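PDB 1BVP: core protein VP7 from Bluetongue virus, which forms homotrimers that assemble as 260 capsomers on a VP3 scaffold, building the outer layer of the viral core. Local coordinates for residues N38-L43 against I91-T96; C65-L70 against T85-T90; L9-A14 against E31-A36; H279-A284 against F327-V332. All blocks are in the same frame, centred on the assembly; numbering follows the deposited sequence.

Interaction 1: N38-L43 against I91-T96; sequences NRYNGL and IGVLAT
Y40 and V93 bring the two backbones nearest, their CA atoms 5.8 Å apart, where residues 38-43 of helix 27-44 pass residues 91-96, which run from the short helix 90-94 into the loop behind it. V93 is the apolar middle of the contact, and its two methyls divide the work. CG2 of V93 packs 3.6 Å from CD1 of L43 and also approaches the CA of Y40, whereas V93 CG1 turns to the CB of R39, 4.1 Å away. The L43 and V93 side chains lie alongside, pointing opposite ways. The same CD1 of L43 then covers one face of the R39 guanidinium near its rim, so the charged group and the apolar patch adjoin. The arginine chain is bent at chi2 and again at chi3 (-98°), and these bends bring its head round to meet T96, reaching back from the other segment. NE of R39 donates to T96 OG1 over 2.8 Å, with the oxygen 25° out of the guanidinium plane and an N-H...O angle of 131°; NH2 of R39 adds a weak bond of 2.9 Å to the same OG1. Both bonds are bent, as fits one oxygen shared by two N-H groups. R39 is thereby bonded to T96 just past helix 90-94. Y40 points its hydroxyl at D67 of helix 55-73, and V93 packs on M68. Helix 90-94 is thus held between helices 27-44 and 55-73, with I91 and L94 resting on I4 of helix 2-15.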
loop_
_atom_site.group_PDB
_atom_site.type_symbol
_atom_site.label_atom_id
_atom_site.label_comp_id
_atom_site.label_asym_id
_atom_site.label_seq_id
_atom_site.Cartn_x
_atom_site.Cartn_y
_atom_site.Cartn_z
ATOM N N ASN A 38 15.030 35.431 8.025
ATOM C CA ASN A 38 15.110 36.756 8.588
ATOM C C ASN A 38 14.220 36.800 9.865
ATOM O O ASN A 38 14.713 37.160 10.934
ATOM C CB ASN A 38 14.747 37.810 7.511
ATOM C CG ASN A 38 14.774 39.264 8.046
ATOM O OD1 ASN A 38 15.834 39.863 8.117
ATOM N ND2 ASN A 38 13.602 39.833 8.389
ATOM N N ARG A 39 12.947 36.382 9.794
ATOM C CA ARG A 39 12.090 36.407 10.995
ATOM C C ARG A 39 12.707 35.574 12.108
ATOM O O ARG A 39 12.815 36.001 13.252
ATOM C CB ARG A 39 10.711 35.851 10.710
ATOM C CG ARG A 39 9.672 36.880 10.438
ATOM C CD ARG A 39 9.510 37.834 11.595
ATOM N NE ARG A 39 8.394 37.494 12.469
ATOM C CZ ARG A 39 7.896 38.321 13.384
ATOM N NH1 ARG A 39 8.422 39.524 13.544
ATOM N NH2 ARG A 39 6.852 37.959 14.125
ATOM N N TYR A 40 13.152 34.385 11.736
ATOM C CA TYR A 40 13.745 33.471 12.665
ATOM C C TYR A 40 14.943 34.069 13.389
ATOM O O TYR A 40 14.954 34.125 14.612
ATOM C CB TYR A 40 14.134 32.197 11.937
ATOM C CG TYR A 40 14.672 31.139 12.863
ATOM C CD1 TYR A 40 13.814 30.437 13.728
ATOM C CD2 TYR A 40 16.044 30.878 12.924
ATOM C CE1 TYR A 40 14.325 29.513 14.637
ATOM C CE2 TYR A 40 16.561 29.956 13.820
ATOM C CZ TYR A 40 15.703 29.283 14.668
ATOM O OH TYR A 40 16.227 28.384 15.551
ATOM N N ASN A 41 15.958 34.509 12.651
ATOM C CA ASN A 41 17.144 35.102 13.268
ATOM C C ASN A 41 16.781 36.315 14.150
ATOM O O ASN A 41 17.326 36.503 15.244
ATOM C CB ASN A 41 18.160 35.473 12.200
ATOM C CG ASN A 41 18.878 34.259 11.644
ATOM O OD1 ASN A 41 19.488 34.318 10.589
ATOM N ND2 ASN A 41 18.830 33.148 12.373
ATOM N N GLY A 42 15.766 37.062 13.742
ATOM C CA GLY A 42 15.369 38.206 14.529
ATOM C C GLY A 42 14.768 37.921 15.889
ATOM O O GLY A 42 15.130 38.572 16.863
ATOM N N LEU A 43 13.815 36.997 15.950
ATOM C CA LEU A 43 13.147 36.652 17.207
ATOM C C LEU A 43 13.931 35.682 18.086
ATOM O O LEU A 43 13.651 35.531 19.274
ATOM C CB LEU A 43 11.786 36.025 16.910
ATOM C CG LEU A 43 10.665 36.868 16.318
ATOM C CD1 LEU A 43 9.437 35.996 16.200
ATOM C CD2 LEU A 43 10.362 38.027 17.231
ATOM N N ILE A 91 7.440 29.682 17.685
ATOM C CA ILE A 91 6.008 29.682 17.409
ATOM C C ILE A 91 5.583 31.047 16.848
ATOM O O ILE A 91 4.725 31.125 15.977
ATOM C CB ILE A 91 5.180 29.283 18.682
ATOM C CG1 ILE A 91 3.701 29.215 18.335
ATOM C CG2 ILE A 91 5.384 30.260 19.826
ATOM C CD1 ILE A 91 3.373 28.082 17.398
ATOM N N GLY A 92 6.220 32.115 17.339
ATOM C CA GLY A 92 5.935 33.467 16.880
ATOM C C GLY A 92 6.423 33.632 15.451
ATOM O O GLY A 92 5.809 34.306 14.640
ATOM N N VAL A 93 7.554 33.032 15.143
ATOM C CA VAL A 93 8.059 33.084 13.793
ATOM C C VAL A 93 7.042 32.439 12.844
ATOM O O VAL A 93 6.630 33.022 11.850
ATOM C CB VAL A 93 9.342 32.283 13.688
ATOM C CG1 VAL A 93 9.779 32.219 12.249
ATOM C CG2 VAL A 93 10.418 32.877 14.628
ATOM N N LEU A 94 6.632 31.221 13.166
ATOM C CA LEU A 94 5.688 30.483 12.336
ATOM C C LEU A 94 4.282 31.085 12.224
ATOM O O LEU A 94 3.527 30.741 11.302
ATOM C CB LEU A 94 5.590 29.060 12.839
ATOM C CG LEU A 94 6.359 27.913 12.213
ATOM C CD1 LEU A 94 7.449 28.357 11.300
ATOM C CD2 LEU A 94 6.877 27.080 13.338
ATOM N N ALA A 95 3.903 31.947 13.165
ATOM C CA ALA A 95 2.576 32.576 13.104
ATOM C C ALA A 95 2.582 33.904 12.332
ATOM O O ALA A 95 1.570 34.577 12.283
ATOM C CB ALA A 95 2.014 32.780 14.508
ATOM N N THR A 96 3.730 34.281 11.765
ATOM C CA THR A 96 3.907 35.529 11.001
ATOM C C THR A 96 3.276 35.347 9.619
ATOM O O THR A 96 3.822 34.638 8.772
ATOM C CB THR A 96 5.437 35.835 10.780
ATOM O OG1 THR A 96 6.092 36.016 12.041
ATOM C CG2 THR A 96 5.650 37.079 9.914
#

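Interaction 2: C65-L70 against T85-T90; sequences CLDMML and TQHMAT
The carboxylate of D67 meets the H87 imidazole at the ring's edge: OD2 of D67 lies in the ring plane, 3.2 Å from CD2 of H87, and the two planes stand 86° apart. The other oxygen takes the backbone. H87 N donates to D67 OD1 over 3.1 Å in a nearly straight bond (167° at the hydrogen), although it arrives from above the carboxylate plane. Y84 OH bonds to the same OD1, and R46 forms a salt bridge with OD2, so this buried acid is gripped from several quarters and probably stays ionised. The third flat group, the carboxamide of Q86, rests against L70. With CG anti to the backbone N (chi1 169°) and the chain extended beyond it, Q86 sets NE2 3.5 Å from CB of L70, while CD1 of L70 packs against the amide carbon. The polar end of that amide is satisfied by V77 N and I75 O. T90 packs against D67 and M68, its side chain crossing both of theirs at about a right angle. CG2 of T90 touches CG of M68 at 3.8 Å, and OG1 of T90 sits 3.4 Å from CB of D67. The hydroxyl of T90 donates to H87 O over 2.7 Å, in the carbonyl plane, and the T90 N-H bonds to that carbonyl as well. This doubly used carbonyl belongs to the type I beta turn from H87 to T90 that leads into helix 90-94, within the helical domain of the orbivirus VP7 fold.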
loop_
_atom_site.group_PDB
_atom_site.type_symbol
_atom_site.label_atom_id
_atom_site.label_comp_id
_atom_site.label_asym_id
_atom_site.label_seq_id
_atom_site.Cartn_x
_atom_site.Cartn_y
_atom_site.Cartn_z
ATOM N N CYS A 65 15.348 24.183 11.626
ATOM C CA CYS A 65 14.335 23.244 11.183
ATOM C C CYS A 65 13.786 22.441 12.364
ATOM O O CYS A 65 12.558 22.267 12.496
ATOM C CB CYS A 65 14.950 22.334 10.173
ATOM S SG CYS A 65 15.171 23.162 8.616
ATOM N N LEU A 66 14.687 21.991 13.240
ATOM C CA LEU A 66 14.285 21.265 14.435
ATOM C C LEU A 66 13.334 22.136 15.267
ATOM O O LEU A 66 12.264 21.686 15.688
ATOM C CB LEU A 66 15.511 20.882 15.244
ATOM C CG LEU A 66 15.323 20.033 16.510
ATOM C CD1 LEU A 66 14.404 18.856 16.281
ATOM C CD2 LEU A 66 16.692 19.537 16.945
ATOM N N ASP A 67 13.680 23.406 15.450
ATOM C CA ASP A 67 12.822 24.312 16.216
ATOM C C ASP A 67 11.448 24.430 15.608
ATOM O O ASP A 67 10.441 24.455 16.314
ATOM C CB ASP A 67 13.418 25.725 16.283
ATOM C CG ASP A 67 14.336 25.924 17.470
ATOM O OD1 ASP A 67 14.266 25.137 18.439
ATOM O OD2 ASP A 67 15.129 26.883 17.439
ATOM N N MET A 68 11.423 24.553 14.289
ATOM C CA MET A 68 10.183 24.711 13.557
ATOM C C MET A 68 9.327 23.469 13.598
ATOM O O MET A 68 8.107 23.571 13.736
ATOM C CB MET A 68 10.485 25.126 12.132
ATOM C CG MET A 68 11.026 26.538 12.050
ATOM S SD MET A 68 11.238 27.082 10.366
ATOM C CE MET A 68 11.297 28.818 10.681
ATOM N N MET A 69 9.958 22.300 13.490
ATOM C CA MET A 69 9.253 21.023 13.566
ATOM C C MET A 69 8.636 20.888 14.988
ATOM O O MET A 69 7.431 20.725 15.126
ATOM C CB MET A 69 10.242 19.895 13.275
ATOM C CG MET A 69 9.678 18.461 13.272
ATOM S SD MET A 69 9.740 17.672 14.904
ATOM C CE MET A 69 8.106 17.031 15.067
ATOM N N LEU A 70 9.427 21.102 16.040
ATOM C CA LEU A 70 8.894 20.984 17.392
ATOM C C LEU A 70 7.782 21.963 17.678
ATOM O O LEU A 70 6.774 21.596 18.282
ATOM C CB LEU A 70 9.998 21.098 18.450
ATOM C CG LEU A 70 11.113 20.054 18.266
ATOM C CD1 LEU A 70 12.285 20.328 19.156
ATOM C CD2 LEU A 70 10.565 18.634 18.471
ATOM N N THR A 85 19.565 24.029 21.953
ATOM C CA THR A 85 18.598 24.444 22.952
ATOM C C THR A 85 17.369 24.919 22.201
ATOM O O THR A 85 17.455 25.783 21.345
ATOM C CB THR A 85 19.160 25.548 23.831
ATOM O OG1 THR A 85 20.443 25.121 24.319
ATOM C CG2 THR A 85 18.234 25.813 25.021
ATOM N N GLN A 86 16.234 24.309 22.471
ATOM C CA GLN A 86 15.017 24.682 21.785
ATOM C C GLN A 86 14.582 26.109 22.111
ATOM O O GLN A 86 14.544 26.499 23.273
ATOM C CB GLN A 86 13.917 23.664 22.116
ATOM C CG GLN A 86 12.501 24.038 21.694
ATOM C CD GLN A 86 11.494 22.935 21.978
ATOM O OE1 GLN A 86 11.781 22.001 22.729
ATOM N NE2 GLN A 86 10.317 23.034 21.384
ATOM N N HIS A 87 14.203 26.853 21.071
ATOM C CA HIS A 87 13.741 28.231 21.191
ATOM C C HIS A 87 12.278 28.293 21.035
ATOM O O HIS A 87 11.784 28.270 19.924
ATOM C CB HIS A 87 14.378 29.112 20.130
ATOM C CG HIS A 87 15.860 29.154 20.240
ATOM N ND1 HIS A 87 16.508 30.008 21.108
ATOM C CD2 HIS A 87 16.813 28.328 19.738
ATOM C CE1 HIS A 87 17.794 29.694 21.153
ATOM N NE2 HIS A 87 18.004 28.679 20.330
ATOM N N MET A 88 11.603 28.476 22.156
ATOM C CA MET A 88 10.151 28.544 22.210
ATOM C C MET A 88 9.546 29.694 21.399
ATOM O O MET A 88 8.383 29.617 20.968
ATOM C CB MET A 88 9.718 28.627 23.671
ATOM C CG MET A 88 10.390 27.575 24.552
ATOM S SD MET A 88 9.951 25.908 24.020
ATOM C CE MET A 88 8.068 25.958 24.168
ATOM N N ALA A 89 10.328 30.750 21.171
ATOM C CA ALA A 89 9.844 31.890 20.385
ATOM C C ALA A 89 9.534 31.528 18.923
ATOM O O ALA A 89 8.899 32.323 18.213
ATOM C CB ALA A 89 10.864 33.002 20.410
ATOM N N THR A 90 9.996 30.353 18.472
ATOM C CA THR A 90 9.785 29.905 17.100
ATOM C C THR A 90 8.311 29.902 16.710
ATOM O O THR A 90 7.956 30.197 15.564
ATOM C CB THR A 90 10.413 28.557 16.876
ATOM O OG1 THR A 90 11.805 28.604 17.238
ATOM C CG2 THR A 90 10.313 28.164 15.440
#

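Interaction 3: L9-A14 against E31-A36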
loop_
_atom_site.group_PDB
_atom_site.type_symbol
_atom_site.label_atom_id
_atom_site.label_comp_id
_atom_site.label_asym_id
_atom_site.label_seq_id
_atom_site.Cartn_x
_atom_site.Cartn_y
_atom_site.Cartn_z
ATOM N N LEU A 9 6.570 23.076 7.329
ATOM C CA LEU A 9 6.739 22.115 6.249
ATOM C C LEU A 9 7.384 22.756 5.018
ATOM O O LEU A 9 8.301 22.169 4.394
ATOM C CB LEU A 9 5.360 21.608 5.880
ATOM C CG LEU A 9 5.148 20.216 5.312
ATOM C CD1 LEU A 9 5.767 19.202 6.261
ATOM C CD2 LEU A 9 3.650 20.010 5.224
ATOM N N THR A 10 6.861 23.928 4.641
ATOM C CA THR A 10 7.374 24.701 3.509
ATOM C C THR A 10 8.846 25.042 3.690
ATOM O O THR A 10 9.661 24.812 2.791
ATOM C CB THR A 10 6.642 26.000 3.360
ATOM O OG1 THR A 10 5.287 25.738 3.010
ATOM C CG2 THR A 10 7.276 26.816 2.254
ATOM N N VAL A 11 9.192 25.560 4.865
ATOM C CA VAL A 11 10.576 25.919 5.155
ATOM C C VAL A 11 11.521 24.741 5.159
ATOM O O VAL A 11 12.648 24.833 4.626
ATOM C CB VAL A 11 10.692 26.625 6.487
ATOM C CG1 VAL A 11 12.121 26.900 6.792
ATOM C CG2 VAL A 11 9.844 27.897 6.473
ATOM N N MET A 12 11.090 23.636 5.781
ATOM C CA MET A 12 11.937 22.438 5.840
ATOM C C MET A 12 12.158 21.845 4.468
ATOM O O MET A 12 13.280 21.456 4.153
ATOM C CB MET A 12 11.376 21.376 6.755
ATOM C CG MET A 12 11.187 21.808 8.184
ATOM S SD MET A 12 10.864 20.321 9.196
ATOM C CE MET A 12 9.136 20.135 9.025
ATOM N N ARG A 13 11.116 21.793 3.632
ATOM C CA ARG A 13 11.316 21.225 2.293
ATOM C C ARG A 13 12.260 22.110 1.455
ATOM O O ARG A 13 13.010 21.606 0.622
ATOM C CB ARG A 13 9.987 20.961 1.573
ATOM C CG ARG A 13 9.024 20.063 2.315
ATOM C CD ARG A 13 7.699 19.770 1.550
ATOM N NE ARG A 13 7.853 18.688 0.582
ATOM C CZ ARG A 13 7.628 18.782 -0.738
ATOM N NH1 ARG A 13 7.212 19.928 -1.292
ATOM N NH2 ARG A 13 7.869 17.729 -1.534
ATOM N N ALA A 14 12.250 23.419 1.713
ATOM C CA ALA A 14 13.116 24.375 1.018
ATOM C C ALA A 14 14.562 24.124 1.442
ATOM O O ALA A 14 15.487 24.140 0.616
ATOM C CB ALA A 14 12.712 25.790 1.381
ATOM N N GLU A 31 12.864 33.264 -2.088
ATOM C CA GLU A 31 11.889 34.194 -1.563
ATOM C C GLU A 31 11.413 33.756 -0.174
ATOM O O GLU A 31 11.338 34.559 0.744
ATOM C CB GLU A 31 10.736 34.263 -2.520
ATOM C CG GLU A 31 9.583 35.068 -2.023
ATOM C CD GLU A 31 8.342 34.828 -2.869
ATOM O OE1 GLU A 31 8.487 34.317 -4.019
ATOM O OE2 GLU A 31 7.219 35.131 -2.388
ATOM N N ILE A 32 11.167 32.456 -0.020
ATOM C CA ILE A 32 10.704 31.848 1.232
ATOM C C ILE A 32 11.795 31.810 2.319
ATOM O O ILE A 32 11.553 32.209 3.473
ATOM C CB ILE A 32 10.222 30.390 0.957
ATOM C CG1 ILE A 32 8.938 30.395 0.128
ATOM C CG2 ILE A 32 10.025 29.604 2.251
ATOM C CD1 ILE A 32 8.733 29.078 -0.608
ATOM N N LEU A 33 12.966 31.263 1.971
ATOM C CA LEU A 33 14.067 31.175 2.915
ATOM C C LEU A 33 14.462 32.538 3.410
ATOM O O LEU A 33 14.782 32.711 4.579
ATOM C CB LEU A 33 15.285 30.507 2.298
ATOM C CG LEU A 33 15.110 29.007 2.099
ATOM C CD1 LEU A 33 16.432 28.375 1.753
ATOM C CD2 LEU A 33 14.543 28.398 3.365
ATOM N N GLY A 34 14.444 33.507 2.504
ATOM C CA GLY A 34 14.791 34.865 2.852
ATOM C C GLY A 34 13.938 35.377 3.982
ATOM O O GLY A 34 14.459 35.757 5.032
ATOM N N ILE A 35 12.631 35.387 3.771
ATOM C CA ILE A 35 11.699 35.855 4.792
ATOM C C ILE A 35 11.747 35.058 6.089
ATOM O O ILE A 35 11.772 35.623 7.198
ATOM C CB ILE A 35 10.268 35.775 4.287
ATOM C CG1 ILE A 35 10.243 36.273 2.852
ATOM C CG2 ILE A 35 9.354 36.646 5.160
ATOM C CD1 ILE A 35 8.890 36.321 2.230
ATOM N N ALA A 36 11.715 33.740 5.941
ATOM C CA ALA A 36 11.709 32.849 7.082
ATOM C C ALA A 36 12.954 32.993 7.919
ATOM O O ALA A 36 12.877 33.199 9.121
ATOM C CB ALA A 36 11.540 31.424 6.618
#
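T10 and I32 cross at about a right angle, the CG2 methyl of T10 lying 3.9 Å from CG2 of I32 and equally close to its CD1. T10 holds that methyl anti to its own N, while OG1, beside the N (chi1 -66°), is left to bond with A6 O and T102 N. The hydroxyl therefore serves its own helix and a neighbouring loop, and its methyl serves the contact. One turn further along helix 2-15, A14 offers only a CB, and the branched end of L33 packs against it: CD2 of L33 comes to 3.8 Å from that CB. L33 leaves its helix to one side; CD1 continues the line of its chain, and the other branch, CD2, turns to A14. V11 stands between, and its two methyls part company: CG2 of V11 meets CB of A36 at 3.9 Å, whereas V11 CG1 makes a looser approach to CD2 of L33. This is helix-on-helix packing within the helical domain, joining helices 2-15 and 27-44, consecutive in the chain. Their local axes come within 9.8 Å and cross at -116°, far from antiparallel, so the touching residues form a compact patch. All of them are buried and the contact is wholly apolar. V11 continues onto M64 and M68 of helix 55-73, and I32 onto P100. The backbone O of R13 accepts a hydrogen bond from ND2 of N107 of the second subunit.

Interaction 4: H279-A284 against F327-V332; sequences HGLRTA and FAIHGV
G280 and V332 make the nearest backbone approach, 6.4 Å between CA atoms, where one turn of helix 276-286 faces an irregular segment, residues 327-332, that ends in a type II beta turn from I329 to V332. G331 takes the third place of that turn with a positive phi (85°), and V332 N bonds back to I329 O. At the near point, CG2 of V332 sits 4.0 Å from CA of G280, where the helix has no side chain. I329 goes deeper. Its chain is extended beyond CG1 (chi2 175°), which carries CD1 of I329 onto the helix backbone, 3.5 Å from L281 N and 3.7 Å from L281 CB; the two side chains cross at about a right angle. L281 then presents CG to the edge of the F327 ring, near its plane, 4.3 Å from CZ. The same ring packs edge-to-face with F63. Within the helix, T283 bonds to H279 O through both its N and its OG1, and R282 NH2 donates to H279 ND1 over 2.9 Å, consistent with a neutral imidazole. The loop has its own polar ties, to S81 and D83 through A328 and to I80 through H330. The contact itself is van der Waals packing with no polar pair between the segments, which leaves the polar groups of each to bond within the helix or with other loops.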
loop_
_atom_site.group_PDB
_atom_site.type_symbol
_atom_site.label_atom_id
_atom_site.label_comp_id
_atom_site.label_asym_id
_atom_site.label_seq_id
_atom_site.Cartn_x
_atom_site.Cartn_y
_atom_site.Cartn_z
ATOM N N HIS A 279 18.947 8.524 15.404
ATOM C CA HIS A 279 18.290 7.540 16.210
ATOM C C HIS A 279 18.002 8.113 17.615
ATOM O O HIS A 279 16.857 8.064 18.117
ATOM C CB HIS A 279 19.166 6.296 16.229
ATOM C CG HIS A 279 18.506 5.127 16.879
ATOM N ND1 HIS A 279 17.330 4.589 16.409
ATOM C CD2 HIS A 279 18.787 4.473 18.034
ATOM C CE1 HIS A 279 16.907 3.666 17.254
ATOM N NE2 HIS A 279 17.776 3.578 18.246
ATOM N N GLY A 280 19.010 8.741 18.220
ATOM C CA GLY A 280 18.822 9.352 19.535
ATOM C C GLY A 280 17.810 10.497 19.536
ATOM O O GLY A 280 16.941 10.588 20.418
ATOM N N LEU A 281 17.927 11.379 18.546
ATOM C CA LEU A 281 17.055 12.545 18.400
ATOM C C LEU A 281 15.605 12.121 18.174
ATOM O O LEU A 281 14.679 12.642 18.821
ATOM C CB LEU A 281 17.522 13.350 17.188
ATOM C CG LEU A 281 17.435 14.877 17.000
ATOM C CD1 LEU A 281 16.942 15.131 15.592
ATOM C CD2 LEU A 281 16.554 15.559 17.994
ATOM N N ARG A 282 15.408 11.206 17.222
ATOM C CA ARG A 282 14.068 10.711 16.913
ATOM C C ARG A 282 13.448 10.102 18.170
ATOM O O ARG A 282 12.310 10.412 18.538
ATOM C CB ARG A 282 14.094 9.686 15.783
ATOM C CG ARG A 282 12.676 9.229 15.434
ATOM C CD ARG A 282 12.512 7.729 15.627
ATOM N NE ARG A 282 13.493 6.956 14.858
ATOM C CZ ARG A 282 14.472 6.234 15.404
ATOM N NH1 ARG A 282 14.597 6.174 16.728
ATOM N NH2 ARG A 282 15.360 5.622 14.624
ATOM N N THR A 283 14.192 9.224 18.829
ATOM C CA THR A 283 13.710 8.633 20.071
ATOM C C THR A 283 13.302 9.708 21.093
ATOM O O THR A 283 12.198 9.666 21.652
ATOM C CB THR A 283 14.789 7.806 20.699
ATOM O OG1 THR A 283 15.187 6.798 19.777
ATOM C CG2 THR A 283 14.295 7.212 21.970
ATOM N N ALA A 284 14.176 10.691 21.315
ATOM C CA ALA A 284 13.882 11.778 22.261
ATOM C C ALA A 284 12.631 12.567 21.897
ATOM O O ALA A 284 11.853 12.933 22.772
ATOM C CB ALA A 284 15.064 12.717 22.376
ATOM N N PHE A 327 26.176 16.908 15.939
ATOM C CA PHE A 327 26.079 17.493 17.250
ATOM C C PHE A 327 25.894 16.371 18.249
ATOM O O PHE A 327 25.685 15.221 17.863
ATOM C CB PHE A 327 24.956 18.513 17.309
ATOM C CG PHE A 327 23.631 17.970 16.921
ATOM C CD1 PHE A 327 23.317 17.757 15.580
ATOM C CD2 PHE A 327 22.675 17.688 17.886
ATOM C CE1 PHE A 327 22.068 17.271 15.205
ATOM C CE2 PHE A 327 21.418 17.201 17.524
ATOM C CZ PHE A 327 21.118 16.994 16.186
ATOM N N ALA A 328 25.961 16.716 19.528
ATOM C CA ALA A 328 25.858 15.747 20.609
ATOM C C ALA A 328 24.504 15.660 21.289
ATOM O O ALA A 328 23.856 16.679 21.536
ATOM C CB ALA A 328 26.905 16.054 21.637
ATOM N N ILE A 329 24.113 14.435 21.637
ATOM C CA ILE A 329 22.851 14.178 22.344
ATOM C C ILE A 329 23.204 13.422 23.632
ATOM O O ILE A 329 24.060 12.526 23.626
ATOM C CB ILE A 329 21.886 13.372 21.459
ATOM C CG1 ILE A 329 21.405 14.262 20.312
ATOM C CG2 ILE A 329 20.706 12.904 22.263
ATOM C CD1 ILE A 329 20.565 13.570 19.308
ATOM N N HIS A 330 22.624 13.839 24.751
ATOM C CA HIS A 330 22.920 13.196 26.037
ATOM C C HIS A 330 22.660 11.703 26.015
ATOM O O HIS A 330 21.586 11.248 25.614
ATOM C CB HIS A 330 22.109 13.822 27.175
ATOM C CG HIS A 330 22.549 15.199 27.554
ATOM N ND1 HIS A 330 23.882 15.570 27.611
ATOM C CD2 HIS A 330 21.834 16.307 27.865
ATOM C CE1 HIS A 330 23.965 16.853 27.933
ATOM N NE2 HIS A 330 22.738 17.325 28.093
ATOM N N GLY A 331 23.662 10.940 26.421
ATOM C CA GLY A 331 23.493 9.505 26.461
ATOM C C GLY A 331 23.761 8.765 25.173
ATOM O O GLY A 331 23.724 7.539 25.154
ATOM N N VAL A 332 24.059 9.484 24.102
ATOM C CA VAL A 332 24.335 8.855 22.823
ATOM C C VAL A 332 25.835 8.820 22.605
ATOM O O VAL A 332 26.514 9.820 22.773
ATOM C CB VAL A 332 23.634 9.622 21.683
ATOM C CG1 VAL A 332 24.040 9.068 20.316
ATOM C CG2 VAL A 332 22.109 9.575 21.887
#

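All four contacts lie in the helical part of VP7. Along the chain interaction 3 closes first, interaction 1 then encloses interaction 2, and interaction 4 follows after the beta-strand region. Interactions 1 and 2 have centres 10 Å apart; interactions 1 and 3, whose centres are about 12 Å apart, share helix 27-44. Helix 55-73 joins the group: M69 meets M12 of interaction 3, and L66 meets L281 of interaction 4, whose centre is about 16 Å from that of interaction 2. The centre of interaction 4 lies about 26 Å from those of interactions 1 and 3. N-terminal and C-terminal helices are thereby packed into one domain beside the beta domain.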